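Local coordinates for protein spherulin-4 (Aspergillus clavatus, PDB 5C5G) that is a glycoside hydrolase with a beta/alpha barrel fold, probably acting on galactosaminogalactan, the fungal polysaccharide whose biosynthesis requires its Aspergillus fumigatus counterpart, at residues A[212-217]-A[249-254]. Residues are numbered along the deposited sequence; the frame is centred on the assembly and turned at random.
Sequences SDLRGL and VDLMAS
Ser254, whose CB lies 4.4 Å from NH1 of Arg215, turns its hydroxyl back along its own chain: OG donates to Asp250 O at 2.8 Å. The donor is tilted 30° from the carbonyl plane. This bond ties the last residue of the chain to the backbone four residues earlier. The C-terminal carboxylate also reaches the other helix, through a hydrogen bond from Arg222.

Between the segments themselves the contact is mostly apolar and centres on Leu251. Its CG stands anti to the carbonyl carbon (chi1 -72°), and its two methyls part company at the facing helix. CD1 meets Leu214 CG at 3.7 Å and the backbone N of Arg215 at 3.8 Å. CD2 lies against the start of the Arg215 side chain, 3.8 Å from CB. The extended arginine then runs past Leu251, and NH1 comes within 3.7 Å of CD2, the methyl approaching the guanidinium group obliquely. NH2 of Arg215 is hydrogen-bonded to His2 O in the N-terminal segment.

The contact joins the last two helices of the eight-stranded TIM barrel, on its outer layer. No hydrogen bond links the two segments, so their direct contact is van der Waals packing around one leucine.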
ATOM      1  N   SER A 212     -20.310  -6.972  14.037  1.00 10.57           N
ATOM      2  CA  SER A 212     -21.082  -6.141  13.125  1.00 10.80           C
ATOM      3  C   SER A 212     -20.599  -4.692  13.110  1.00 11.10           C
ATOM      4  O   SER A 212     -20.796  -3.997  12.116  1.00 11.34           O
ATOM      5  CB  SER A 212     -22.567  -6.213  13.452  1.00 12.49           C
ATOM      6  OG  SER A 212     -22.828  -5.833  14.789  1.00 11.48           O
ATOM      7  N   ASP A 213     -19.991  -4.205  14.191  1.00 10.35           N
ATOM      8  CA  ASP A 213     -19.450  -2.848  14.201  1.00 10.66           C
ATOM      9  C   ASP A 213     -18.294  -2.736  13.199  1.00 11.23           C
ATOM     10  O   ASP A 213     -18.161  -1.730  12.489  1.00 11.05           O
ATOM     11  CB  ASP A 213     -18.945  -2.427  15.589  1.00 11.35           C
ATOM     12  CG  ASP A 213     -20.046  -2.201  16.605  1.00 12.73           C
ATOM     13  OD1 ASP A 213     -21.249  -2.319  16.294  1.00 12.88           O
ATOM     14  OD2 ASP A 213     -19.690  -1.897  17.771  1.00 14.20           O
ATOM     15  N   LEU A 214     -17.451  -3.760  13.137  1.00 10.47           N
ATOM     16  CA  LEU A 214     -16.349  -3.779  12.184  1.00  9.96           C
ATOM     17  C   LEU A 214     -16.885  -3.945  10.756  1.00 10.27           C
ATOM     18  O   LEU A 214     -16.368  -3.337   9.814  1.00 10.45           O
ATOM     19  CB  LEU A 214     -15.361  -4.904  12.510  1.00 11.27           C
ATOM     20  CG  LEU A 214     -14.116  -4.956  11.618  1.00 10.81           C
ATOM     21  CD1 LEU A 214     -13.298  -3.664  11.679  1.00 11.44           C
ATOM     22  CD2 LEU A 214     -13.261  -6.146  12.032  1.00 12.64           C
ATOM     23  N   ARG A 215     -17.901  -4.781  10.586  1.00  9.85           N
ATOM     24  CA  ARG A 215     -18.536  -4.934   9.285  1.00 10.38           C
ATOM     25  C   ARG A 215     -18.992  -3.569   8.775  1.00 10.52           C
ATOM     26  O   ARG A 215     -18.770  -3.237   7.603  1.00 10.73           O
ATOM     27  CB  ARG A 215     -19.715  -5.890   9.361  1.00 11.48           C
ATOM     28  CG  ARG A 215     -20.397  -6.129   8.018  1.00 11.95           C
ATOM     29  CD  ARG A 215     -21.471  -7.185   8.188  1.00 15.74           C
ATOM     30  NE  ARG A 215     -22.106  -7.563   6.924  1.00 25.00           N
ATOM     31  CZ  ARG A 215     -21.704  -8.562   6.138  1.00 33.06           C
ATOM     32  NH1 ARG A 215     -20.659  -9.312   6.473  1.00 32.69           N
ATOM     33  NH2 ARG A 215     -22.350  -8.814   5.006  1.00 34.04           N
ATOM     34  N   GLY A 216     -19.648  -2.785   9.622  1.00 10.55           N
ATOM     35  CA  GLY A 216     -20.119  -1.475   9.221  1.00 10.45           C
ATOM     36  C   GLY A 216     -18.981  -0.561   8.807  1.00 10.54           C
ATOM     37  O   GLY A 216     -19.084   0.136   7.799  1.00 11.89           O
ATOM     38  N   LEU A 217     -17.891  -0.557   9.565  1.00 10.64           N
ATOM     39  CA  LEU A 217     -16.738   0.262   9.208  1.00  9.97           C
ATOM     40  C   LEU A 217     -16.177  -0.146   7.849  1.00  9.64           C
ATOM     41  O   LEU A 217     -15.930   0.714   7.004  1.00 10.49           O
ATOM     42  CB  LEU A 217     -15.666   0.170  10.286  1.00 10.68           C
ATOM     43  CG  LEU A 217     -14.357   0.918   9.976  1.00 10.62           C
ATOM     44  CD1 LEU A 217     -14.588   2.389   9.784  1.00 12.02           C
ATOM     45  CD2 LEU A 217     -13.342   0.679  11.081  1.00 12.21           C
ATOM     46  N   VAL A 249      -9.997  -9.209   6.819  1.00 10.22           N
ATOM     47  CA  VAL A 249      -9.868  -9.720   5.468  1.00 11.12           C
ATOM     48  C   VAL A 249     -11.128 -10.505   5.066  1.00 11.04           C
ATOM     49  O   VAL A 249     -11.570 -10.417   3.924  1.00 11.40           O
ATOM     50  CB  VAL A 249      -8.586 -10.529   5.280  1.00 10.24           C
ATOM     51  CG1 VAL A 249      -8.488 -11.012   3.836  1.00 12.18           C
ATOM     52  CG2 VAL A 249      -7.387  -9.666   5.614  1.00 11.69           C
ATOM     53  N   ASP A 250     -11.730 -11.241   5.995  1.00 11.72           N
ATOM     54  CA  ASP A 250     -12.982 -11.937   5.702  1.00 13.38           C
ATOM     55  C   ASP A 250     -14.057 -10.945   5.242  1.00 12.14           C
ATOM     56  O   ASP A 250     -14.842 -11.232   4.340  1.00 12.78           O
ATOM     57  CB  ASP A 250     -13.518 -12.698   6.932  1.00 14.20           C
ATOM     58  CG  ASP A 250     -12.770 -13.998   7.218  1.00 34.80           C
ATOM     59  OD1 ASP A 250     -11.965 -14.450   6.381  1.00 41.55           O
ATOM     60  OD2 ASP A 250     -13.018 -14.584   8.296  1.00 39.47           O
ATOM     61  N   LEU A 251     -14.108  -9.784   5.878  1.00 11.33           N
ATOM     62  CA  LEU A 251     -15.097  -8.780   5.513  1.00 11.64           C
ATOM     63  C   LEU A 251     -14.767  -8.166   4.162  1.00 11.25           C
ATOM     64  O   LEU A 251     -15.661  -7.815   3.389  1.00 12.55           O
ATOM     65  CB  LEU A 251     -15.154  -7.681   6.572  1.00 12.78           C
ATOM     66  CG  LEU A 251     -15.802  -8.136   7.870  1.00 13.47           C
ATOM     67  CD1 LEU A 251     -15.464  -7.142   8.973  1.00 14.16           C
ATOM     68  CD2 LEU A 251     -17.316  -8.284   7.705  1.00 16.82           C
HETATM   69  N   MSE A 252     -13.488  -8.040   3.855  1.00 10.43           N
HETATM   70  CA  MSE A 252     -13.074  -7.565   2.541  1.00 11.16           C
HETATM   71  C   MSE A 252     -13.451  -8.572   1.456  1.00 12.25           C
HETATM   72  O   MSE A 252     -13.721  -8.180   0.319  1.00 13.06           O
HETATM   73  CB  MSE A 252     -11.578  -7.241   2.534  1.00 10.19           C
HETATM   74  CG  MSE A 252     -11.251  -6.087   3.486  1.00 11.06           C
HETATM   75 SE   MSE A 252     -11.722  -4.342   2.741  0.90 10.53          SE
HETATM   76  CE  MSE A 252     -10.242  -4.208   1.515  1.00 10.90           C
ATOM     77  N   ALA A 253     -13.501  -9.859   1.806  1.00 11.77           N
ATOM     78  CA  ALA A 253     -13.873 -10.922   0.882  1.00 12.87           C
ATOM     79  C   ALA A 253     -15.379 -11.046   0.696  1.00 17.03           C
ATOM     80  O   ALA A 253     -15.827 -11.762  -0.189  1.00 19.87           O
ATOM     81  CB  ALA A 253     -13.326 -12.247   1.381  1.00 14.86           C
ATOM     82  N   SER A 254     -16.147 -10.348   1.525  1.00 16.04           N
ATOM     83  CA  SER A 254     -17.604 -10.461   1.556  1.00 16.48           C
ATOM     84  C   SER A 254     -18.301  -9.488   0.606  1.00 16.57           C
ATOM     85  O   SER A 254     -17.689  -8.561   0.071  1.00 15.88           O
ATOM     86  CB  SER A 254     -18.081 -10.216   2.984  1.00 18.12           C
ATOM     87  OG  SER A 254     -17.581 -11.221   3.850  1.00 21.19           O
ATOM     88  OXT SER A 254     -19.510  -9.636   0.367  1.00 19.93           O
TER